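Side-chain contacts in D-isomer specific 2-hydroxyacid dehydrogenase family protein (Aeromonas salmonicida subsp. salmonicida, PDB 3HG7), which probably acts as an NAD-dependent oxidoreductase of the D-isomer specific 2-hydroxyacid dehydrogenase family: residues R122-K126 / Q127-Q131; D239-T242 / A243-G247; F293-N296 / Y297-I301. The protein carries 1 engineered substitution. One frame throughout, in Å; residues are numbered along the deposited sequence.

Contact 1. Residues R122-K126 / Q127-Q131; sequences REQQK and QRLWQ
Gln-124 holds the chain beyond its helix twice over, Leu-129 through its backbone carbonyl and Gln-131 through its side-chain amide, and the first of these grips belongs to a Schellman motif. Arg-128 is the C-prime residue that ends helix 118-126, its positive phi of 54° turning the chain out of the helix. The N of Leu-129 then reaches back to Gln-124 O at 2.9 Å in an almost straight bond, and the N of Arg-128 bonds to Gln-125 O. Such a pair of bonds, one nested inside the other, is how many helices are ended. The side chain of Gln-124 adds a second layer. With CG beside the backbone N (chi1 -66°) and the chain extended beyond it, the amide reaches past Leu-129 to the backbone of Gln-131. On the way it crosses the leucine at an angle, OE1 of Gln-124 coming 3.6 Å from Leu-129 CD2. OE1 also accepts a hydrogen bond from His-133 NE2, so both ends of this buried amide are engaged. At the exposed surface round it, Lys-126 and Glu-123 form a long, weak salt bridge. A water ties the cap together: it accepts from Gln-124 NE2 and Gln-131 N and donates to Leu-129 O. Gln-124 NE2 also donates to Gln-131 O at 2.9 Å, on a carbonyl lone pair and only 6° out of the amide plane.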
ATOM      1  N   ARG A 122      12.826  25.392   2.518  1.00 10.41           N
ATOM      2  CA  ARG A 122      14.132  24.772   2.345  1.00 12.99           C
ATOM      3  C   ARG A 122      14.935  25.532   1.242  1.00 13.43           C
ATOM      4  O   ARG A 122      16.127  25.841   1.415  1.00 13.52           O
ATOM      5  CB  ARG A 122      13.907  23.295   2.029  1.00 17.31           C
ATOM      6  CG  ARG A 122      15.127  22.462   1.833  1.00 34.07           C
ATOM      7  CD  ARG A 122      14.703  21.055   1.356  1.00 22.48           C
ATOM      8  NE  ARG A 122      15.751  20.451   0.530  1.00 35.63           N
ATOM      9  CZ  ARG A 122      16.816  19.826   1.023  1.00 25.23           C
ATOM     10  NH1 ARG A 122      17.721  19.291   0.193  1.00 36.25           N
ATOM     11  NH2 ARG A 122      16.977  19.714   2.341  1.00 36.20           N
ATOM     12  N   GLU A 123      14.263  25.830   0.126  1.00 13.30           N
ATOM     13  CA  GLU A 123      14.881  26.578  -0.976  1.00 15.15           C
ATOM     14  C   GLU A 123      15.204  28.009  -0.549  1.00 13.69           C
ATOM     15  O   GLU A 123      16.264  28.532  -0.893  1.00 13.21           O
ATOM     16  CB  GLU A 123      14.004  26.548  -2.244  1.00 18.03           C
ATOM     17  CG  GLU A 123      13.815  25.170  -2.934  1.00 23.29           C
ATOM     18  CD  GLU A 123      15.116  24.517  -3.444  1.00 21.54           C
ATOM     19  OE1 GLU A 123      16.110  25.223  -3.732  1.00 24.09           O
ATOM     20  OE2 GLU A 123      15.137  23.271  -3.538  1.00 26.24           O
ATOM     21  N   GLN A 124      14.330  28.657   0.224  1.00 12.70           N
ATOM     22  CA  GLN A 124      14.671  29.988   0.736  1.00 13.51           C
ATOM     23  C   GLN A 124      15.878  29.972   1.676  1.00 14.66           C
ATOM     24  O   GLN A 124      16.654  30.938   1.760  1.00 14.67           O
ATOM     25  CB  GLN A 124      13.472  30.659   1.401  1.00 13.08           C
ATOM     26  CG  GLN A 124      12.389  30.957   0.371  1.00 12.41           C
ATOM     27  CD  GLN A 124      11.285  31.867   0.876  1.00 13.11           C
ATOM     28  OE1 GLN A 124      10.525  32.404   0.062  1.00 13.36           O
ATOM     29  NE2 GLN A 124      11.180  32.066   2.203  1.00 11.21           N
ATOM     30  N   GLN A 125      16.021  28.866   2.404  1.00 14.17           N
ATOM     31  CA  GLN A 125      17.098  28.752   3.362  1.00 15.61           C
ATOM     32  C   GLN A 125      18.424  28.668   2.613  1.00 17.10           C
ATOM     33  O   GLN A 125      19.405  29.291   3.035  1.00 18.25           O
ATOM     34  CB  GLN A 125      16.868  27.530   4.253  1.00 13.52           C
ATOM     35  CG  GLN A 125      17.915  27.327   5.347  1.00 17.04           C
ATOM     36  CD  GLN A 125      17.589  26.155   6.252  1.00 13.83           C
ATOM     37  OE1 GLN A 125      16.463  25.663   6.271  1.00 16.15           O
ATOM     38  NE2 GLN A 125      18.594  25.704   7.025  1.00 17.27           N
ATOM     39  N   LYS A 126      18.429  27.935   1.498  1.00 18.47           N
ATOM     40  CA  LYS A 126      19.603  27.816   0.623  1.00 21.15           C
ATOM     41  C   LYS A 126      20.085  29.154   0.100  1.00 20.94           C
ATOM     42  O   LYS A 126      21.283  29.314  -0.215  1.00 20.92           O
ATOM     43  CB  LYS A 126      19.319  26.903  -0.567  1.00 23.53           C
ATOM     44  CG  LYS A 126      19.324  25.417  -0.249  1.00 29.04           C
ATOM     45  CD  LYS A 126      18.764  24.624  -1.408  1.00 26.54           C
ATOM     46  CE  LYS A 126      19.026  23.123  -1.240  1.00 29.58           C
ATOM     47  NZ  LYS A 126      18.148  22.344  -2.183  1.00 28.93           N
ATOM     48  N   GLN A 127      19.167  30.118  -0.028  1.00 19.87           N
ATOM     49  CA  GLN A 127      19.534  31.447  -0.498  1.00 19.08           C
ATOM     50  C   GLN A 127      19.559  32.498   0.609  1.00 18.21           C
ATOM     51  O   GLN A 127      19.634  33.691   0.330  1.00 20.13           O
ATOM     52  CB  GLN A 127      18.662  31.889  -1.702  1.00 20.22           C
ATOM     53  CG  GLN A 127      17.142  31.853  -1.505  1.00 17.90           C
ATOM     54  CD  GLN A 127      16.387  32.786  -2.467  1.00 20.81           C
ATOM     55  OE1 GLN A 127      16.864  33.870  -2.810  1.00 18.95           O
ATOM     56  NE2 GLN A 127      15.189  32.379  -2.867  1.00 18.21           N
ATOM     57  N   ARG A 128      19.488  32.050   1.859  1.00 17.81           N
ATOM     58  CA  ARG A 128      19.517  32.922   3.037  1.00 18.78           C
ATOM     59  C   ARG A 128      18.445  34.026   2.972  1.00 17.45           C
ATOM     60  O   ARG A 128      18.709  35.185   3.269  1.00 18.22           O
ATOM     61  CB  ARG A 128      20.913  33.545   3.223  1.00 22.10           C
ATOM     62  CG  ARG A 128      21.986  32.536   3.563  1.00 48.41           C
ATOM     63  CD  ARG A 128      23.349  33.183   3.491  1.00 27.01           C
ATOM     64  NE  ARG A 128      24.103  32.768   2.307  1.00 49.82           N
ATOM     65  CZ  ARG A 128      25.202  32.016   2.349  1.00 29.34           C
ATOM     66  NH1 ARG A 128      25.702  31.607   3.517  1.00 50.28           N
ATOM     67  NH2 ARG A 128      25.830  31.685   1.221  1.00 50.43           N
ATOM     68  N   LEU A 129      17.247  33.641   2.560  1.00 16.63           N
ATOM     69  CA  LEU A 129      16.133  34.562   2.390  1.00 15.90           C
ATOM     70  C   LEU A 129      15.118  34.292   3.510  1.00 15.75           C
ATOM     71  O   LEU A 129      14.612  33.169   3.621  1.00 16.09           O
ATOM     72  CB  LEU A 129      15.490  34.336   1.018  1.00 16.68           C
ATOM     73  CG  LEU A 129      14.191  35.112   0.748  1.00 15.73           C
ATOM     74  CD1 LEU A 129      14.511  36.559   0.537  1.00 18.20           C
ATOM     75  CD2 LEU A 129      13.414  34.540  -0.447  1.00 18.14           C
ATOM     76  N   TRP A 130      14.883  35.296   4.352  1.00 14.24           N
ATOM     77  CA  TRP A 130      13.834  35.259   5.373  1.00 13.21           C
ATOM     78  C   TRP A 130      12.558  35.838   4.776  1.00 12.95           C
ATOM     79  O   TRP A 130      12.469  37.062   4.550  1.00 13.81           O
ATOM     80  CB  TRP A 130      14.272  36.072   6.588  1.00 13.58           C
ATOM     81  CG  TRP A 130      13.268  36.160   7.732  1.00 14.89           C
ATOM     82  CD1 TRP A 130      12.174  36.980   7.805  1.00 15.11           C
ATOM     83  CD2 TRP A 130      13.335  35.469   8.985  1.00 14.79           C
ATOM     84  NE1 TRP A 130      11.535  36.810   9.011  1.00 14.87           N
ATOM     85  CE2 TRP A 130      12.231  35.891   9.758  1.00 14.63           C
ATOM     86  CE3 TRP A 130      14.216  34.521   9.523  1.00 14.54           C
ATOM     87  CZ2 TRP A 130      11.983  35.401  11.047  1.00 14.69           C
ATOM     88  CZ3 TRP A 130      13.970  34.032  10.826  1.00 15.36           C
ATOM     89  CH2 TRP A 130      12.855  34.456  11.557  1.00 15.18           C
ATOM     90  N   GLN A 131      11.563  34.993   4.527  1.00 12.48           N
ATOM     91  CA  GLN A 131      10.283  35.507   3.984  1.00 12.22           C
ATOM     92  C   GLN A 131       9.145  34.540   4.209  1.00 10.15           C
ATOM     93  O   GLN A 131       9.177  33.417   3.716  1.00  9.58           O
ATOM     94  CB  GLN A 131      10.367  35.773   2.483  1.00 14.11           C
ATOM     95  CG  GLN A 131       9.044  36.333   1.895  1.00 20.63           C
ATOM     96  CD  GLN A 131       8.611  37.690   2.499  1.00 16.49           C
ATOM     97  OE1 GLN A 131       9.346  38.684   2.436  1.00 21.68           O
ATOM     98  NE2 GLN A 131       7.404  37.732   3.087  1.00 21.82           N
TER
HETATM   99  O   HOH W   1      12.498  31.865   4.803  1.00 11.55           O

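Contact 2. Residues D239-T242 / A243-G247; sequences DLLT and ALRTG
The carbonyl oxygen of Thr-242 is gripped twice by Thr-246, once by the hydroxyl and once by the backbone. Thr-246 OG1 donates to Thr-242 O at 2.8 Å, approaching from above the carbonyl plane, while Thr-246 N adds a weak bond to Thr-242 O at 3.0 Å. The hydroxyl gets there because chi1 of 62° sets OG1 between the backbone N and the carbonyl carbon, turned back over the preceding turn. Thr-246 is also the first residue to leave helical geometry, so the hydroxyl bond falls where the backbone bond, from Thr-246 N, is already weak. Upstream, the ordinary ladder runs from Ala-243, Leu-244 and Arg-245 to the carbonyls of Asp-239, Leu-240 and Leu-241.

Two leucine contacts mark different flanks of the helix. On one, Leu-240 and Leu-244 cross at an angle and meet through their CD1 methyls, 3.6 Å apart; both side chains also rest on Ala-252 of strand 251-254. On another, Leu-241 and Arg-245 run side by side in the same direction. The arginine is extended from CG to NE, which carries its guanidinium out along the leucine, and Leu-241 CD2 lies over one face of that flat group, displaced toward its rim. The approach is tight, and since both leucine torsions fall away from the usual staggered values, the exact position of the leucine end is doubtful. Leu-241 further touches Leu-268, and Arg-245 touches Gln-271.

Within the last turn, Leu-244 O accepts from Asn-273 ND2. Helix 237-245 thus lies against the parallel sheet as the crossover between strands 225-228 and 251-254, a beta-alpha-beta unit of the Rossmann-type NAD-binding domain.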
ATOM      1  N   ASP A 239      -4.057  11.283 -18.184  1.00 33.40           N
ATOM      2  CA  ASP A 239      -5.073  12.269 -17.918  1.00 32.96           C
ATOM      3  C   ASP A 239      -4.937  12.968 -16.545  1.00 31.44           C
ATOM      4  O   ASP A 239      -5.404  14.093 -16.370  1.00 31.49           O
ATOM      5  CB  ASP A 239      -6.416  11.623 -18.142  1.00 34.20           C
ATOM      6  CG  ASP A 239      -6.546  11.034 -19.558  1.00 39.80           C
ATOM      7  OD1 ASP A 239      -6.846   9.835 -19.679  1.00 34.60           O
ATOM      8  OD2 ASP A 239      -6.328  11.764 -20.545  1.00 34.76           O
ATOM      9  N   LEU A 240      -4.278  12.302 -15.594  1.00 29.70           N
ATOM     10  CA  LEU A 240      -3.801  12.955 -14.358  1.00 27.38           C
ATOM     11  C   LEU A 240      -2.840  14.081 -14.701  1.00 26.97           C
ATOM     12  O   LEU A 240      -2.928  15.168 -14.142  1.00 26.20           O
ATOM     13  CB  LEU A 240      -3.090  11.949 -13.441  1.00 25.93           C
ATOM     14  CG  LEU A 240      -2.192  12.563 -12.344  1.00 32.16           C
ATOM     15  CD1 LEU A 240      -2.987  13.406 -11.364  1.00 24.77           C
ATOM     16  CD2 LEU A 240      -1.376  11.527 -11.605  1.00 24.77           C
ATOM     17  N   LEU A 241      -1.922  13.805 -15.618  1.00 27.53           N
ATOM     18  CA  LEU A 241      -0.952  14.792 -16.072  1.00 28.46           C
ATOM     19  C   LEU A 241      -1.592  16.077 -16.584  1.00 29.06           C
ATOM     20  O   LEU A 241      -1.260  17.173 -16.137  1.00 29.67           O
ATOM     21  CB  LEU A 241      -0.141  14.163 -17.190  1.00 29.56           C
ATOM     22  CG  LEU A 241       1.369  14.218 -17.094  1.00 33.20           C
ATOM     23  CD1 LEU A 241       1.935  12.882 -17.464  1.00 30.78           C
ATOM     24  CD2 LEU A 241       1.907  15.279 -17.987  1.00 30.72           C
ATOM     25  N   THR A 242      -2.518  15.934 -17.533  1.00 29.30           N
ATOM     26  CA  THR A 242      -3.186  17.073 -18.134  1.00 28.71           C
ATOM     27  C   THR A 242      -3.982  17.818 -17.070  1.00 27.50           C
ATOM     28  O   THR A 242      -4.000  19.037 -17.063  1.00 27.51           O
ATOM     29  CB  THR A 242      -4.058  16.631 -19.340  1.00 29.37           C
ATOM     30  OG1 THR A 242      -3.224  15.949 -20.295  1.00 34.04           O
ATOM     31  CG2 THR A 242      -4.712  17.843 -20.019  1.00 33.69           C
ATOM     32  N   ALA A 243      -4.605  17.077 -16.155  1.00 27.05           N
ATOM     33  CA  ALA A 243      -5.310  17.681 -15.010  1.00 27.08           C
ATOM     34  C   ALA A 243      -4.415  18.616 -14.191  1.00 27.39           C
ATOM     35  O   ALA A 243      -4.817  19.737 -13.853  1.00 26.74           O
ATOM     36  CB  ALA A 243      -5.894  16.597 -14.114  1.00 27.48           C
ATOM     37  N   LEU A 244      -3.204  18.136 -13.883  1.00 27.86           N
ATOM     38  CA  LEU A 244      -2.208  18.894 -13.126  1.00 28.15           C
ATOM     39  C   LEU A 244      -1.626  20.046 -13.935  1.00 30.36           C
ATOM     40  O   LEU A 244      -1.232  21.060 -13.371  1.00 30.66           O
ATOM     41  CB  LEU A 244      -1.068  17.963 -12.637  1.00 26.92           C
ATOM     42  CG  LEU A 244      -1.456  16.969 -11.547  1.00 22.15           C
ATOM     43  CD1 LEU A 244      -0.373  15.900 -11.376  1.00 26.72           C
ATOM     44  CD2 LEU A 244      -1.707  17.712 -10.248  1.00 26.53           C
ATOM     45  N   ARG A 245      -1.573  19.886 -15.253  1.00 32.37           N
ATOM     46  CA  ARG A 245      -1.035  20.933 -16.128  1.00 34.42           C
ATOM     47  C   ARG A 245      -2.013  22.101 -16.401  1.00 34.91           C
ATOM     48  O   ARG A 245      -1.589  23.215 -16.716  1.00 34.66           O
ATOM     49  CB  ARG A 245      -0.541  20.327 -17.449  1.00 35.60           C
ATOM     50  CG  ARG A 245       0.852  19.722 -17.366  1.00 47.48           C
ATOM     51  CD  ARG A 245       1.243  19.019 -18.660  1.00 37.65           C
ATOM     52  NE  ARG A 245       2.681  18.744 -18.708  1.00 47.71           N
ATOM     53  CZ  ARG A 245       3.269  17.888 -19.545  1.00 38.55           C
ATOM     54  NH1 ARG A 245       2.553  17.191 -20.425  1.00 47.87           N
ATOM     55  NH2 ARG A 245       4.585  17.720 -19.494  1.00 47.79           N
ATOM     56  N   THR A 246      -3.310  21.841 -16.258  1.00 35.85           N
ATOM     57  CA  THR A 246      -4.342  22.809 -16.654  1.00 36.56           C
ATOM     58  C   THR A 246      -5.199  23.288 -15.478  1.00 36.54           C
ATOM     59  O   THR A 246      -6.315  23.790 -15.672  1.00 36.61           O
ATOM     60  CB  THR A 246      -5.255  22.238 -17.782  1.00 36.99           C
ATOM     61  OG1 THR A 246      -5.953  21.076 -17.308  1.00 46.41           O
ATOM     62  CG2 THR A 246      -4.427  21.872 -19.025  1.00 46.25           C
ATOM     63  N   GLY A 247      -4.678  23.123 -14.265  1.00 35.84           N
ATOM     64  CA  GLY A 247      -5.336  23.629 -13.059  1.00 35.32           C
ATOM     65  C   GLY A 247      -6.612  22.908 -12.664  1.00 34.87           C
ATOM     66  O   GLY A 247      -7.481  23.488 -12.006  1.00 35.73           O
TER

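Contact 3. Residues F293-N296 / Y297-I301; sequences FVRN and YIRFI
Phe-293 and Tyr-297, one turn apart, send their rings off the helix in the same direction. Both have CG anti to the backbone N (chi1 176° in Phe-293), and the two side chains lie alongside each other, with Phe-293 CE2 4.2 Å from Tyr-297 CB. Neighbouring strands receive this aromatic flank: Phe-293 touches Leu-8, Ile-50 and Met-52 and meets the ring of Trp-70 nearly parallel, while Tyr-297 packs on Ile-50 and Trp-70. The methyl CG2 of Ile-301 lies 3.5 Å above one face of the Tyr-297 ring, displaced toward its rim.

A polar flank is built quite differently. Arg-299 starts beside its backbone N (chi1 -67°) and stays extended from CG to NE, so that its guanidinium travels back along the helix toward Asn-296. There NH1 of Arg-299 donates to OD1 of Asn-296 at 3.0 Å, arriving well above the carbonyl plane and therefore not on a lone pair; the amide and guanidinium planes stand 64° apart. OD1 also accepts from Asp-307 N, and Asn-296 ND2 donates to Gln-72 OE1, bonds that fix the rotation of this buried amide. Arg-295 CB sits over one face of the Arg-299 guanidinium. Arg-295 NE lies 4.4 Å from Arg-299 NH2, two like charges close together, and the side chain of Arg-299 also touches Asp-307.

Helix 286-301 thereby presents an aromatic side to strands 6-11, 50-53 and 70-73, the amphipathic pattern of a helix flanking an open parallel alpha/beta sheet.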
ATOM      1  N   PHE A 293       3.122 -14.165  10.921  1.00 11.85           N
ATOM      2  CA  PHE A 293       3.602 -15.507  10.588  1.00 12.36           C
ATOM      3  C   PHE A 293       3.394 -16.480  11.754  1.00 13.06           C
ATOM      4  O   PHE A 293       2.806 -17.547  11.578  1.00 13.39           O
ATOM      5  CB  PHE A 293       5.067 -15.509  10.146  1.00 12.81           C
ATOM      6  CG  PHE A 293       5.590 -16.917   9.893  1.00 13.44           C
ATOM      7  CD1 PHE A 293       5.416 -17.524   8.651  1.00 12.86           C
ATOM      8  CD2 PHE A 293       6.173 -17.650  10.923  1.00 12.90           C
ATOM      9  CE1 PHE A 293       5.862 -18.835   8.420  1.00 13.84           C
ATOM     10  CE2 PHE A 293       6.579 -18.973  10.733  1.00 13.79           C
ATOM     11  CZ  PHE A 293       6.437 -19.571   9.469  1.00 12.97           C
ATOM     12  N   VAL A 294       3.850 -16.118  12.945  1.00 13.61           N
ATOM     13  CA  VAL A 294       3.739 -17.041  14.079  1.00 14.64           C
ATOM     14  C   VAL A 294       2.276 -17.332  14.476  1.00 14.65           C
ATOM     15  O   VAL A 294       1.955 -18.473  14.803  1.00 15.02           O
ATOM     16  CB  VAL A 294       4.596 -16.543  15.279  1.00 16.45           C
ATOM     17  CG1 VAL A 294       4.266 -17.297  16.568  1.00 21.88           C
ATOM     18  CG2 VAL A 294       6.069 -16.647  14.925  1.00 21.30           C
ATOM     19  N   ARG A 295       1.390 -16.336  14.414  1.00 14.46           N
ATOM     20  CA  ARG A 295      -0.033 -16.586  14.721  1.00 14.81           C
ATOM     21  C   ARG A 295      -0.636 -17.523  13.664  1.00 13.75           C
ATOM     22  O   ARG A 295      -1.358 -18.455  13.993  1.00 11.70           O
ATOM     23  CB  ARG A 295      -0.854 -15.275  14.869  1.00 16.61           C
ATOM     24  CG  ARG A 295      -0.531 -14.433  16.109  1.00 40.47           C
ATOM     25  CD  ARG A 295      -1.527 -13.251  16.307  1.00 21.21           C
ATOM     26  NE  ARG A 295      -2.007 -12.710  15.032  1.00 41.80           N
ATOM     27  CZ  ARG A 295      -1.690 -11.512  14.539  1.00 22.87           C
ATOM     28  NH1 ARG A 295      -2.175 -11.135  13.358  1.00 41.87           N
ATOM     29  NH2 ARG A 295      -0.892 -10.695  15.219  1.00 41.87           N
ATOM     30  N   ASN A 296      -0.310 -17.279  12.393  1.00 14.11           N
ATOM     31  CA  ASN A 296      -0.753 -18.150  11.308  1.00 13.61           C
ATOM     32  C   ASN A 296      -0.143 -19.542  11.396  1.00 11.82           C
ATOM     33  O   ASN A 296      -0.795 -20.527  11.067  1.00 11.06           O
ATOM     34  CB  ASN A 296      -0.462 -17.515   9.942  1.00 13.48           C
ATOM     35  CG  ASN A 296      -1.677 -16.779   9.352  1.00 11.63           C
ATOM     36  OD1 ASN A 296      -2.830 -16.975   9.775  1.00 15.13           O
ATOM     37  ND2 ASN A 296      -1.419 -15.963   8.340  1.00 14.45           N
ATOM     38  N   TYR A 297       1.098 -19.628  11.863  1.00 11.91           N
ATOM     39  CA  TYR A 297       1.759 -20.928  12.027  1.00 11.90           C
ATOM     40  C   TYR A 297       1.006 -21.806  13.034  1.00 13.06           C
ATOM     41  O   TYR A 297       0.735 -22.982  12.770  1.00 13.77           O
ATOM     42  CB  TYR A 297       3.227 -20.748  12.438  1.00 11.68           C
ATOM     43  CG  TYR A 297       3.943 -22.059  12.659  1.00 11.57           C
ATOM     44  CD1 TYR A 297       4.435 -22.789  11.588  1.00 10.27           C
ATOM     45  CD2 TYR A 297       4.152 -22.549  13.944  1.00 11.86           C
ATOM     46  CE1 TYR A 297       5.092 -23.993  11.796  1.00 11.80           C
ATOM     47  CE2 TYR A 297       4.801 -23.737  14.167  1.00 11.97           C
ATOM     48  CZ  TYR A 297       5.263 -24.468  13.091  1.00 11.59           C
ATOM     49  OH  TYR A 297       5.918 -25.667  13.287  1.00 12.57           O
ATOM     50  N   ILE A 298       0.655 -21.224  14.176  1.00 13.90           N
ATOM     51  CA  ILE A 298      -0.184 -21.937  15.171  1.00 14.37           C
ATOM     52  C   ILE A 298      -1.501 -22.472  14.591  1.00 14.18           C
ATOM     53  O   ILE A 298      -1.875 -23.611  14.874  1.00 15.36           O
ATOM     54  CB  ILE A 298      -0.492 -21.073  16.416  1.00 15.32           C
ATOM     55  CG1 ILE A 298       0.783 -20.544  17.079  1.00 20.33           C
ATOM     56  CG2 ILE A 298      -1.374 -21.858  17.428  1.00 19.75           C
ATOM     57  CD1 ILE A 298       1.831 -21.578  17.406  1.00 17.02           C
ATOM     58  N   ARG A 299      -2.194 -21.667  13.787  1.00 13.40           N
ATOM     59  CA  ARG A 299      -3.427 -22.126  13.121  1.00 13.50           C
ATOM     60  C   ARG A 299      -3.099 -23.225  12.109  1.00 11.98           C
ATOM     61  O   ARG A 299      -3.727 -24.291  12.078  1.00 11.46           O
ATOM     62  CB  ARG A 299      -4.133 -20.954  12.417  1.00 14.99           C
ATOM     63  CG  ARG A 299      -4.727 -19.851  13.324  1.00 23.43           C
ATOM     64  CD  ARG A 299      -4.722 -18.533  12.558  1.00 18.82           C
ATOM     65  NE  ARG A 299      -5.262 -17.402  13.320  1.00 23.48           N
ATOM     66  CZ  ARG A 299      -4.885 -16.133  13.168  1.00 21.29           C
ATOM     67  NH1 ARG A 299      -3.943 -15.793  12.283  1.00 24.14           N
ATOM     68  NH2 ARG A 299      -5.442 -15.184  13.915  1.00 23.23           N
ATOM     69  N   PHE A 300      -2.060 -22.996  11.313  1.00 11.31           N
ATOM     70  CA  PHE A 300      -1.660 -23.962  10.288  1.00  9.97           C
ATOM     71  C   PHE A 300      -1.380 -25.392  10.793  1.00  9.88           C
ATOM     72  O   PHE A 300      -1.861 -26.377  10.207  1.00  8.14           O
ATOM     73  CB  PHE A 300      -0.414 -23.414   9.538  1.00 11.12           C
ATOM     74  CG  PHE A 300       0.143 -24.357   8.526  1.00  9.56           C
ATOM     75  CD1 PHE A 300      -0.514 -24.587   7.325  1.00 12.87           C
ATOM     76  CD2 PHE A 300       1.356 -25.001   8.750  1.00 12.01           C
ATOM     77  CE1 PHE A 300       0.016 -25.488   6.368  1.00  9.21           C
ATOM     78  CE2 PHE A 300       1.890 -25.889   7.801  1.00 10.57           C
ATOM     79  CZ  PHE A 300       1.211 -26.123   6.599  1.00 13.06           C
ATOM     80  N   ILE A 301      -0.606 -25.505  11.868  1.00 10.36           N
ATOM     81  CA  ILE A 301      -0.240 -26.836  12.384  1.00 11.01           C
ATOM     82  C   ILE A 301      -1.387 -27.501  13.139  1.00 11.66           C
ATOM     83  O   ILE A 301      -1.316 -28.707  13.395  1.00 11.28           O
ATOM     84  CB  ILE A 301       1.042 -26.810  13.272  1.00 12.04           C
ATOM     85  CG1 ILE A 301       0.773 -26.042  14.567  1.00 15.38           C
ATOM     86  CG2 ILE A 301       2.249 -26.242  12.468  1.00 15.78           C
ATOM     87  CD1 ILE A 301       1.961 -26.022  15.497  1.00 15.54           C
TER

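The three contacts all lie within single helices or at their ends, yet their chemistry follows their setting. Contact 1 is a surface feature, dominated by backbone, amide and water bonds around one buried glutamine. Contacts 2 and 3 are partly buried, each with an apolar flank turned to a parallel sheet and a more polar one bearing arginine: leucines face the seven-stranded sheet in 239-247, aromatic rings the five-stranded sheet in 293-301. Contacts 1 and 2 both belong to the NAD-binding part of the chain but stay separate, their nearest atoms being about 19 Å apart. Contact 3 lies across the centre of the chain from both, its own centre about 48 Å from that of contact 2.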